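Local coordinates for XisI protein-like (PDB 2NLV) that is of unproven function but, as a XisI-like protein, probably takes part with XisF and XisH in site-specific recombination of cyanobacterial nitrogen-fixation genes, at residues Y56-H61 with L71-T76; V29-I34 with W44-W49; E38-Q43 with F62-G67; V89-I94 with T107-A112. All blocks are in the same frame, centred on the assembly; numbering follows the deposited sequence.

Interaction 1. Residues Y56-H61 with L71-T76; sequences YRCVIH and LQQNLT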
# COMPACT_ATOMS: atom_id res chain seq x y z
N TYR A 56 -11.79 -0.08 2.05
CA TYR A 56 -10.43 0.34 1.78
C TYR A 56 -9.58 -0.16 2.93
O TYR A 56 -9.47 0.49 3.98
CB TYR A 56 -10.34 1.90 1.61
CG TYR A 56 -8.98 2.32 1.18
CD1 TYR A 56 -8.58 2.26 -0.15
CD2 TYR A 56 -8.06 2.81 2.09
CE1 TYR A 56 -7.30 2.54 -0.51
CE2 TYR A 56 -6.76 3.09 1.71
CZ TYR A 56 -6.38 2.95 0.43
OH TYR A 56 -5.08 3.19 0.08
N ARG A 57 -8.91 -1.28 2.74
CA ARG A 57 -8.22 -1.89 3.84
C ARG A 57 -7.09 -2.72 3.37
O ARG A 57 -7.16 -3.36 2.35
CB ARG A 57 -9.18 -2.73 4.66
CG ARG A 57 -9.86 -3.77 3.87
CD ARG A 57 -11.05 -4.32 4.62
NE ARG A 57 -10.63 -5.18 5.72
CZ ARG A 57 -10.44 -6.51 5.64
NH1 ARG A 57 -10.58 -7.18 4.50
NH2 ARG A 57 -10.07 -7.17 6.73
N CYS A 58 -6.04 -2.68 4.14
CA CYS A 58 -4.89 -3.49 3.91
C CYS A 58 -4.96 -4.71 4.80
O CYS A 58 -4.98 -4.56 6.01
CB CYS A 58 -3.62 -2.70 4.15
SG CYS A 58 -2.16 -3.77 3.83
N VAL A 59 -5.03 -5.88 4.19
CA VAL A 59 -5.15 -7.12 4.94
C VAL A 59 -3.80 -7.58 5.50
O VAL A 59 -3.70 -7.94 6.62
CB VAL A 59 -5.81 -8.22 4.13
CG1 VAL A 59 -6.01 -9.47 5.02
CG2 VAL A 59 -7.14 -7.69 3.50
N ILE A 60 -2.77 -7.59 4.67
CA ILE A 60 -1.39 -7.81 5.11
C ILE A 60 -0.45 -6.88 4.38
O ILE A 60 -0.64 -6.55 3.22
CB ILE A 60 -0.88 -9.24 4.88
CG1 ILE A 60 -1.78 -10.26 5.56
CG2 ILE A 60 0.58 -9.37 5.39
CD1 ILE A 60 -1.37 -11.68 5.32
N HIS A 61 0.59 -6.49 5.10
CA HIS A 61 1.65 -5.64 4.53
C HIS A 61 2.99 -6.15 5.06
O HIS A 61 3.17 -6.27 6.27
CB HIS A 61 1.39 -4.21 4.97
CG HIS A 61 2.39 -3.18 4.54
ND1 HIS A 61 2.06 -1.85 4.54
CD2 HIS A 61 3.69 -3.23 4.12
CE1 HIS A 61 3.08 -1.12 4.13
NE2 HIS A 61 4.10 -1.92 3.89
N LEU A 71 6.77 -7.35 9.22
CA LEU A 71 5.29 -7.54 9.20
C LEU A 71 4.65 -6.30 9.76
O LEU A 71 4.82 -5.99 10.96
CB LEU A 71 4.88 -8.78 9.95
CG LEU A 71 3.37 -9.04 10.00
CD1 LEU A 71 2.72 -9.24 8.60
CD2 LEU A 71 3.02 -10.22 10.90
N GLN A 72 3.94 -5.54 8.94
CA GLN A 72 3.38 -4.27 9.34
C GLN A 72 1.91 -4.26 9.61
O GLN A 72 1.42 -3.38 10.29
CB GLN A 72 3.67 -3.18 8.29
CG GLN A 72 5.18 -3.01 7.93
CD GLN A 72 5.95 -2.15 8.88
OE1 GLN A 72 5.63 -2.04 10.05
NE2 GLN A 72 7.04 -1.55 8.37
N GLN A 73 1.19 -5.23 9.06
CA GLN A 73 -0.26 -5.31 9.22
C GLN A 73 -0.66 -6.74 8.96
O GLN A 73 -0.13 -7.39 8.06
CB GLN A 73 -0.92 -4.40 8.18
CG GLN A 73 -2.45 -4.47 8.01
CD GLN A 73 -3.12 -3.49 8.83
OE1 GLN A 73 -2.70 -3.19 9.94
NE2 GLN A 73 -4.21 -2.96 8.28
N ASN A 74 -1.60 -7.28 9.76
CA ASN A 74 -2.18 -8.60 9.56
C ASN A 74 -3.56 -8.61 10.14
O ASN A 74 -3.74 -8.70 11.36
CB ASN A 74 -1.37 -9.68 10.23
CG ASN A 74 -2.04 -11.02 10.11
OD1 ASN A 74 -2.75 -11.29 9.15
ND2 ASN A 74 -1.75 -11.90 11.08
N LEU A 75 -4.56 -8.50 9.26
CA LEU A 75 -5.98 -8.60 9.70
C LEU A 75 -6.53 -9.98 9.61
O LEU A 75 -7.71 -10.18 9.87
CB LEU A 75 -6.84 -7.63 8.86
CG LEU A 75 -6.39 -6.18 8.82
CD1 LEU A 75 -7.37 -5.22 8.05
CD2 LEU A 75 -6.15 -5.69 10.23
N THR A 76 -5.76 -10.98 9.24
CA THR A 76 -6.24 -12.36 9.19
C THR A 76 -6.08 -13.03 10.56
O THR A 76 -5.51 -12.47 11.47
CB THR A 76 -5.43 -13.17 8.19
OG1 THR A 76 -4.16 -13.52 8.78
CG2 THR A 76 -5.21 -12.42 6.87
O HOH W 1 -9.41 -10.06 7.53
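Over one face of the His-61 imidazole, in the antiparallel hairpin of strands 53-65 and 68-74, lies CB of Gln-72, offset toward the rim, in a CH-pi contact with 4.2 Å between Gln-72 CB and the centroid of the His-61 ring; the Gln-72 amide is turned 70° from the ring plane. Polar partners of the two ends lie elsewhere: His-61 NE2 and the Gln-72 NE2 both bind Asp-63, and His-61 ND1 meets the hydroxyl of Tyr-56 of the second subunit. The guanidinium of Arg-57 has a water at its edge, in plane, which links NH2 to Leu-75 O, while Leu-75 CD1 approaches Arg-57 NH2 obliquely at 3.6 Å. Gln-72 and Gln-73 form a classic beta bulge opposite His-61 within the hairpin; Val-59 and Ile-60 make a second one toward Trp-44 of strand 41-47. Leu-75 N still reaches Val-59 O at 2.8 Å in a nearly straight bond. Glutamine suits position 73 because its long chain, bent at chi2 (94°), swings the amide back along the neighbouring strand, and Gln-73 NE2 donates to Cys-58 O at 2.9 Å, the acceptor close to the amide plane. On the side facing helix 2-21, the branched Ile-60 fills space with Leu-71, CG2 to CD1 3.9 Å, and also touches Leu-16 and Tyr-19. At the end of the strand, Asn-74 opens an Asx turn: its OD1 takes Thr-76 OG1 at 2.7 Å on a lone pair in the carbonyl plane, and Thr-76 N at 3.0 Å from 57° above that plane.

Interaction 2. Residues V29-I34 with W44-W49; sequences VEVQLI and WMNVGW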
# COMPACT_ATOMS: atom_id res chain seq x y z
N VAL A 29 -15.61 -5.43 -4.87
CA VAL A 29 -14.39 -5.15 -4.15
C VAL A 29 -13.19 -5.79 -4.87
O VAL A 29 -13.15 -6.98 -5.06
CB VAL A 29 -14.51 -5.60 -2.67
CG1 VAL A 29 -13.21 -5.47 -1.95
CG2 VAL A 29 -15.59 -4.69 -1.96
N GLU A 30 -12.25 -4.96 -5.28
CA GLU A 30 -11.04 -5.44 -5.90
C GLU A 30 -10.13 -6.05 -4.83
O GLU A 30 -10.17 -5.66 -3.64
CB GLU A 30 -10.29 -4.29 -6.57
CG GLU A 30 -11.04 -3.66 -7.73
CD GLU A 30 -10.30 -2.48 -8.33
OE1 GLU A 30 -9.52 -1.81 -7.60
OE2 GLU A 30 -10.50 -2.25 -9.54
N VAL A 31 -9.36 -7.04 -5.27
CA VAL A 31 -8.18 -7.51 -4.56
C VAL A 31 -6.94 -6.93 -5.22
O VAL A 31 -6.63 -7.24 -6.39
CB VAL A 31 -8.12 -9.04 -4.70
CG1 VAL A 31 -6.72 -9.55 -4.29
CG2 VAL A 31 -9.25 -9.69 -3.99
N GLN A 32 -6.26 -6.06 -4.51
CA GLN A 32 -5.07 -5.43 -5.00
C GLN A 32 -3.83 -6.06 -4.42
O GLN A 32 -3.67 -6.12 -3.20
CB GLN A 32 -5.05 -3.93 -4.71
CG GLN A 32 -6.24 -3.17 -5.29
CD GLN A 32 -6.00 -1.68 -5.34
OE1 GLN A 32 -5.00 -1.17 -4.84
NE2 GLN A 32 -6.94 -0.96 -5.99
N LEU A 33 -2.96 -6.52 -5.29
CA LEU A 33 -1.64 -6.94 -4.91
C LEU A 33 -0.69 -5.82 -5.30
O LEU A 33 -0.57 -5.47 -6.48
CB LEU A 33 -1.27 -8.23 -5.64
CG LEU A 33 -1.74 -9.48 -4.96
CD1 LEU A 33 -1.36 -10.64 -5.89
CD2 LEU A 33 -1.06 -9.72 -3.62
N ILE A 34 -0.12 -5.18 -4.30
CA ILE A 34 0.69 -3.99 -4.46
C ILE A 34 2.11 -4.41 -4.14
O ILE A 34 2.49 -4.51 -2.95
CB ILE A 34 0.23 -2.84 -3.55
CG1 ILE A 34 -1.25 -2.52 -3.79
CG2 ILE A 34 1.09 -1.60 -3.79
CD1 ILE A 34 -1.83 -1.43 -3.03
N TRP A 44 -1.37 -6.65 0.34
CA TRP A 44 -2.64 -7.12 -0.17
C TRP A 44 -3.72 -6.25 0.41
O TRP A 44 -3.88 -6.17 1.62
CB TRP A 44 -2.87 -8.55 0.18
CG TRP A 44 -4.36 -8.95 -0.05
CD1 TRP A 44 -5.26 -8.38 -0.94
CD2 TRP A 44 -5.07 -9.92 0.65
NE1 TRP A 44 -6.50 -8.97 -0.80
CE2 TRP A 44 -6.39 -9.94 0.16
CE3 TRP A 44 -4.72 -10.80 1.63
CZ2 TRP A 44 -7.37 -10.81 0.67
CZ3 TRP A 44 -5.72 -11.69 2.13
CH2 TRP A 44 -6.98 -11.66 1.67
N MSE A 45 -4.42 -5.54 -0.45
CA MSE A 45 -5.56 -4.68 -0.06
C MSE A 45 -6.88 -5.09 -0.67
O MSE A 45 -6.94 -5.77 -1.73
CB MSE A 45 -5.37 -3.21 -0.47
CG MSE A 45 -4.21 -2.49 0.18
SE MSE A 45 -4.43 -0.61 -0.05
CE MSE A 45 -5.94 -0.39 1.16
N ASN A 46 -7.96 -4.73 -0.03
CA ASN A 46 -9.28 -4.80 -0.65
C ASN A 46 -9.76 -3.38 -0.85
O ASN A 46 -9.67 -2.57 0.06
CB ASN A 46 -10.31 -5.51 0.23
CG ASN A 46 -10.02 -6.96 0.44
OD1 ASN A 46 -10.18 -7.47 1.57
ND2 ASN A 46 -9.62 -7.63 -0.61
N VAL A 47 -10.21 -3.04 -2.05
CA VAL A 47 -10.59 -1.70 -2.41
C VAL A 47 -11.89 -1.70 -3.21
O VAL A 47 -11.97 -2.31 -4.26
CB VAL A 47 -9.50 -0.98 -3.24
CG1 VAL A 47 -9.93 0.42 -3.64
CG2 VAL A 47 -8.15 -0.90 -2.47
N GLY A 48 -12.94 -1.05 -2.70
CA GLY A 48 -14.18 -0.95 -3.45
C GLY A 48 -15.31 -0.44 -2.62
O GLY A 48 -15.11 0.40 -1.75
N TRP A 49 -16.52 -0.94 -2.85
CA TRP A 49 -17.74 -0.49 -2.26
C TRP A 49 -18.61 -1.69 -1.93
O TRP A 49 -18.68 -2.66 -2.70
CB TRP A 49 -18.46 0.49 -3.19
CG TRP A 49 -17.71 1.71 -3.36
CD1 TRP A 49 -16.70 1.93 -4.28
CD2 TRP A 49 -17.77 2.86 -2.55
NE1 TRP A 49 -16.17 3.15 -4.09
CE2 TRP A 49 -16.77 3.76 -3.03
CE3 TRP A 49 -18.57 3.26 -1.48
CZ2 TRP A 49 -16.58 5.01 -2.49
CZ3 TRP A 49 -18.37 4.49 -0.94
CH2 TRP A 49 -17.36 5.36 -1.45
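Trp-44 opens the segment 44-49, partway along strand 41-47, with its indole set against Val-31 and Gln-32. Its CG stands anti to the backbone N (chi1 166°), which turns the pyrrole side of the indole toward the neighbouring strand: Trp-44 NE1 lies 3.5 Å from Val-31 CG1, and Gln-32 O sits at the ring edge, in plane. Met-45, present as selenomethionine, exchanges two backbone bonds with Gln-32 in this antiparallel hairpin of strands 29-36 and 41-47, and its SE packs on Ile-34 CD1 at 4.0 Å. Asn-46, on the same face as Trp-44, lays CB against Val-29 CG1 at 3.6 Å and runs alongside Val-31; its amide nitrogen binds Asp-23. Val-47 forms the second pair of backbone bonds, with Glu-30, and its CG2 presses on Gln-32 CD at 3.7 Å. That apolar branch supports the extended Gln-32 chain, whose NE2 donates to Glu-30 OE1 at 3.2 Å, the acceptor within the amide plane, and also to Asp-63 of the second subunit. An alanine in place of Gln-32 is likely to cost Glu-30 OE1 and that Asp-63 one amide donor each, and to uncover Val-47 CG2. At Gly-48 the two backbones come so close, 4.3 Å from Val-29 CA to Gly-48 CA, that a beta carbon would clash. Val-29 CG2 packs against Trp-49 O at 3.8 Å, while the Trp-49 indole N-H binds Gly-97 O of the second subunit. Glu-30 adds a salt bridge to Lys-65 of that subunit, so the same side chains pack the hairpin and bond across the interface.

Interaction 3. Residues E38-Q43 with F62-G67; sequences ERNHYQ and FDIKDG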
# COMPACT_ATOMS: atom_id res chain seq x y z
N GLU A 38 11.34 -2.46 -6.06
CA GLU A 38 12.45 -1.49 -5.96
C GLU A 38 12.62 -0.95 -4.54
O GLU A 38 13.73 -0.80 -4.04
CB GLU A 38 12.29 -0.34 -6.94
CG GLU A 38 12.38 -0.81 -8.38
CD GLU A 38 13.68 -1.50 -8.74
N ARG A 39 11.50 -0.59 -3.90
CA ARG A 39 11.48 -0.04 -2.53
C ARG A 39 11.11 -1.09 -1.47
O ARG A 39 11.16 -0.83 -0.26
CB ARG A 39 10.57 1.19 -2.39
CG ARG A 39 11.20 2.44 -3.01
CD ARG A 39 10.19 3.41 -3.67
NE ARG A 39 9.63 2.75 -4.83
CZ ARG A 39 10.11 2.78 -6.08
NH1 ARG A 39 11.15 3.56 -6.43
NH2 ARG A 39 9.56 2.03 -7.02
N ASN A 40 10.78 -2.28 -1.92
CA ASN A 40 10.49 -3.41 -1.04
C ASN A 40 9.31 -3.16 -0.11
O ASN A 40 9.40 -3.28 1.12
CB ASN A 40 11.74 -3.81 -0.23
CG ASN A 40 12.73 -4.51 -1.09
OD1 ASN A 40 12.44 -5.54 -1.68
ND2 ASN A 40 13.94 -3.99 -1.12
N HIS A 41 8.18 -2.81 -0.74
CA HIS A 41 6.92 -2.68 -0.05
C HIS A 41 5.91 -3.58 -0.72
O HIS A 41 5.71 -3.48 -1.93
CB HIS A 41 6.42 -1.21 -0.08
CG HIS A 41 7.39 -0.20 0.43
ND1 HIS A 41 7.87 -0.19 1.72
CD2 HIS A 41 7.94 0.88 -0.17
CE1 HIS A 41 8.67 0.86 1.88
NE2 HIS A 41 8.72 1.54 0.75
N TYR A 42 5.19 -4.38 0.09
CA TYR A 42 4.35 -5.42 -0.46
C TYR A 42 3.05 -5.49 0.31
O TYR A 42 3.09 -5.79 1.52
CB TYR A 42 5.09 -6.77 -0.42
CG TYR A 42 6.49 -6.74 -1.07
CD1 TYR A 42 6.64 -6.87 -2.45
CD2 TYR A 42 7.64 -6.54 -0.31
CE1 TYR A 42 7.92 -6.84 -3.01
CE2 TYR A 42 8.88 -6.52 -0.87
CZ TYR A 42 8.99 -6.65 -2.21
OH TYR A 42 10.25 -6.61 -2.84
N GLN A 43 1.92 -5.29 -0.35
CA GLN A 43 0.61 -5.27 0.31
C GLN A 43 -0.42 -6.14 -0.42
O GLN A 43 -0.37 -6.29 -1.64
CB GLN A 43 0.01 -3.84 0.36
CG GLN A 43 0.87 -2.80 1.06
CD GLN A 43 0.16 -1.44 1.22
OE1 GLN A 43 0.76 -0.49 1.75
NE2 GLN A 43 -1.10 -1.35 0.81
N PHE A 62 3.92 -6.43 4.14
CA PHE A 62 5.33 -6.70 4.44
C PHE A 62 6.23 -5.68 3.81
O PHE A 62 6.03 -5.35 2.63
CB PHE A 62 5.74 -8.03 3.87
CG PHE A 62 5.09 -9.21 4.48
CD1 PHE A 62 5.54 -9.71 5.69
CD2 PHE A 62 4.16 -9.91 3.75
CE1 PHE A 62 4.97 -10.90 6.22
CE2 PHE A 62 3.59 -11.09 4.27
CZ PHE A 62 4.02 -11.53 5.48
N ASP A 63 7.23 -5.21 4.53
CA ASP A 63 8.37 -4.49 3.93
C ASP A 63 9.61 -5.36 4.03
O ASP A 63 9.67 -6.24 4.85
CB ASP A 63 8.61 -3.18 4.61
CG ASP A 63 7.39 -2.26 4.54
OD1 ASP A 63 6.87 -2.07 3.41
OD2 ASP A 63 7.02 -1.73 5.59
N ILE A 64 10.62 -5.06 3.23
CA ILE A 64 11.96 -5.59 3.45
C ILE A 64 12.86 -4.40 3.61
O ILE A 64 12.96 -3.57 2.73
CB ILE A 64 12.44 -6.58 2.34
CG1 ILE A 64 11.44 -7.70 2.11
CG2 ILE A 64 13.78 -7.16 2.76
CD1 ILE A 64 11.67 -8.53 0.86
N LYS A 65 13.43 -4.28 4.81
CA LYS A 65 14.21 -3.11 5.26
C LYS A 65 15.51 -3.60 5.80
O LYS A 65 15.54 -4.42 6.68
CB LYS A 65 13.48 -2.32 6.34
CG LYS A 65 12.12 -1.75 5.94
CD LYS A 65 11.30 -1.27 7.14
CE LYS A 65 11.88 0.00 7.76
NZ LYS A 65 11.37 0.27 9.14
N ASP A 66 16.60 -3.15 5.18
CA ASP A 66 17.94 -3.58 5.52
C ASP A 66 18.04 -5.08 5.54
O ASP A 66 18.64 -5.69 6.41
CB ASP A 66 18.38 -2.94 6.85
CG ASP A 66 18.32 -1.42 6.80
OD1 ASP A 66 18.80 -0.84 5.80
OD2 ASP A 66 17.77 -0.81 7.73
N GLY A 67 17.34 -5.69 4.59
CA GLY A 67 17.38 -7.13 4.44
C GLY A 67 16.52 -7.95 5.40
O GLY A 67 16.55 -9.16 5.31
O HOH W 2 11.20 -1.40 2.62
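Tyr-42 pairs with Phe-62 across antiparallel neighbours of the central sheet, strands 41-47 and 53-65, each backbone N-H reaching the other's carbonyl. Followed outward, the tyrosine begins with CB against Phe-62 O at 3.5 Å. CG stands anti to the carbonyl carbon (chi1 -53°), a turn that sends the ring along the partner strand; CD2 remains beside Phe-62 O at the ring edge, and CE2 meets Ile-64 CD1 obliquely at 3.8 Å. At the tip, Tyr-42 OH donates to Asn-40 OD1 at 2.7 Å, an oxygen that Gln-9 of helix 2-21 also binds. A tyrosine suits the place because its ring can pack on Ile-64 and helix 2-21 while its hydroxyl satisfies a polar atom at the far end.

Asn-40 and His-41 form a G1 beta bulge facing Asp-36, and asparagine tolerates the positive phi (61°) of Asn-40. Its CB packs on Ile-64 CB at 3.8 Å, and its carbonyl oxygen accepts Ile-64 N. A water lies 2.9 Å from Arg-39 O and 2.8 Å from Ile-64 O.

On the other face of the sheet, the imidazole of His-41 has Arg-39 O over the centre of one side. Standing 59° out of the Asp-63 carboxylate plane but with the acceptor in its own ring plane, His-41 ND1 donates to Asp-63 OD1 at 2.7 Å.

Interaction 4. Residues V89-I94 with T107-A112; sequences VPREDI and TDYGVA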
# COMPACT_ATOMS: atom_id res chain seq x y z
N VAL A 89 12.72 -18.59 6.56
CA VAL A 89 13.17 -17.30 7.04
C VAL A 89 13.61 -17.39 8.50
O VAL A 89 12.81 -17.80 9.32
CB VAL A 89 12.12 -16.18 6.84
CG1 VAL A 89 12.67 -14.82 7.32
CG2 VAL A 89 11.74 -16.09 5.37
N PRO A 90 14.86 -16.98 8.80
CA PRO A 90 15.21 -16.98 10.25
C PRO A 90 14.30 -16.09 11.09
O PRO A 90 13.97 -14.98 10.65
CB PRO A 90 16.65 -16.41 10.25
CG PRO A 90 17.11 -16.47 8.86
CD PRO A 90 15.95 -16.44 7.96
N ARG A 91 13.96 -16.48 12.30
CA ARG A 91 13.16 -15.61 13.21
C ARG A 91 13.78 -14.28 13.40
O ARG A 91 13.14 -13.23 13.45
CB ARG A 91 13.09 -16.28 14.56
CG ARG A 91 12.17 -17.41 14.49
CD ARG A 91 12.26 -18.35 15.66
NE ARG A 91 11.19 -19.32 15.53
CZ ARG A 91 9.90 -19.02 15.66
NH1 ARG A 91 9.50 -17.79 15.99
NH2 ARG A 91 9.00 -19.96 15.48
N GLU A 92 15.07 -14.30 13.51
CA GLU A 92 15.76 -13.04 13.76
C GLU A 92 15.71 -12.02 12.59
O GLU A 92 16.03 -10.83 12.74
CB GLU A 92 17.20 -13.31 14.21
CG GLU A 92 18.03 -14.03 13.21
CD GLU A 92 18.01 -15.58 13.38
OE1 GLU A 92 17.04 -16.28 13.93
OE2 GLU A 92 19.06 -16.11 12.95
N ASP A 93 15.30 -12.50 11.40
CA ASP A 93 15.17 -11.65 10.23
C ASP A 93 13.72 -11.24 9.94
O ASP A 93 13.44 -10.71 8.86
CB ASP A 93 15.73 -12.28 8.97
CG ASP A 93 17.24 -12.24 8.90
OD1 ASP A 93 17.87 -11.65 9.80
OD2 ASP A 93 17.81 -12.79 7.93
N ILE A 94 12.85 -11.47 10.90
CA ILE A 94 11.47 -10.96 10.87
C ILE A 94 11.30 -9.92 11.97
O ILE A 94 11.71 -10.16 13.10
CB ILE A 94 10.49 -12.13 11.02
CG1 ILE A 94 10.62 -13.03 9.81
CG2 ILE A 94 9.06 -11.59 11.06
CD1 ILE A 94 10.01 -14.43 10.04
N THR A 107 10.15 -10.40 21.65
CA THR A 107 9.32 -11.30 20.84
C THR A 107 10.13 -12.52 20.43
O THR A 107 11.35 -12.62 20.61
CB THR A 107 8.79 -10.57 19.56
OG1 THR A 107 9.87 -10.27 18.66
CG2 THR A 107 8.02 -9.37 19.94
N ASP A 108 9.42 -13.41 19.74
CA ASP A 108 10.05 -14.58 19.17
C ASP A 108 10.90 -14.28 17.94
O ASP A 108 11.67 -15.14 17.46
CB ASP A 108 8.98 -15.66 18.86
CG ASP A 108 8.44 -16.35 20.09
OD1 ASP A 108 9.14 -16.44 21.10
OD2 ASP A 108 7.29 -16.84 20.00
N TYR A 109 10.80 -13.05 17.42
CA TYR A 109 11.40 -12.71 16.14
C TYR A 109 12.57 -11.77 16.34
O TYR A 109 13.41 -12.05 17.21
CB TYR A 109 10.32 -12.18 15.21
CG TYR A 109 9.23 -13.21 15.11
CD1 TYR A 109 9.35 -14.29 14.21
CD2 TYR A 109 8.10 -13.15 15.95
CE1 TYR A 109 8.37 -15.26 14.16
CE2 TYR A 109 7.09 -14.14 15.86
CZ TYR A 109 7.27 -15.17 14.97
OH TYR A 109 6.33 -16.22 14.92
N GLY A 110 12.67 -10.69 15.56
CA GLY A 110 13.87 -9.89 15.51
C GLY A 110 13.66 -8.42 15.67
O GLY A 110 12.55 -7.95 15.91
N VAL A 111 14.76 -7.68 15.55
CA VAL A 111 14.72 -6.24 15.63
C VAL A 111 15.47 -5.70 14.44
O VAL A 111 16.17 -6.42 13.76
CB VAL A 111 15.38 -5.73 16.91
CG1 VAL A 111 14.57 -6.20 18.12
CG2 VAL A 111 16.86 -6.15 16.99
N ALA A 112 15.37 -4.41 14.19
CA ALA A 112 16.22 -3.77 13.15
C ALA A 112 17.75 -4.03 13.46
O ALA A 112 18.60 -4.45 12.67
CB ALA A 112 15.82 -2.24 13.09
OXT ALA A 112 18.26 -3.96 14.57
O HOH W 3 17.16 -9.38 15.34
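Gly-110 N donates to Ile-94 O at 2.7 Å, nearly along the C=O axis but bent at the hydrogen (132°), while the two segments come within 4.1 Å at the CA atoms of Glu-92 and Gly-110. Glycine suits this point, since a beta carbon would collide with Glu-92 O. Beside it, Tyr-109 sets CB against Ile-94 O at 3.2 Å and runs side by side with the isoleucine, its CD1 being 4.0 Å from Ile-94 CB. Arg-91 extends from CG to NE (chi3 174°), passing its methylenes over Asp-108 O, with Arg-91 CB 3.4 Å from that oxygen. Its guanidinium crosses the phenol obliquely, the two planes 34° apart, and NH1 lies 3.3 Å from Tyr-109 CE1. Both residues end on one carboxylate of helix 80-86: Arg-91 NH2 makes a salt bridge with Glu-82, and Tyr-109 OH a hydrogen bond to the same oxygen. The contact ties the 3-10 segment 91-92, which precedes strand 94-96, to the C-terminal tail, where an ST turn from Thr-107 OG1 to Tyr-109 N fixes the bend. A leucine replacing Tyr-109 would probably leave Glu-82 short of one donor and the Arg-91 guanidinium without a ring beside it, freer to swing. Asp-108 CB covers part of one face of the phenol, 3.8 Å above the ring plane of Tyr-109. Farther along the tail a water accepts from Val-111 N and donates to Glu-92 O, bridging the segments; past it, Lys-68 NZ donates to the carbonyl oxygen of Val-111 and to the C-terminal carboxylate of Ala-112.

Interactions 1, 2 and 3 are joined through one sheet. Interactions 1 and 2, with centres about 11 Å apart, meet where strands 53-65 and 41-47 run side by side: Val-59 N lies 2.8 Å from Trp-44 O. Interaction 3 shares strand 53-65 with interaction 1, and Gln-72 NE2 sits 2.8 Å from Asp-63 OD2; it shares strand 41-47 with interaction 2, where Ile-34 O is 2.8 Å from Gln-43 N. All three touch the second subunit. Interaction 4 stands apart, its centre about 28 Å from that of interaction 2, its nearest atoms about 5 Å from interactions 1 and 3, and the second subunit does not touch its two segments.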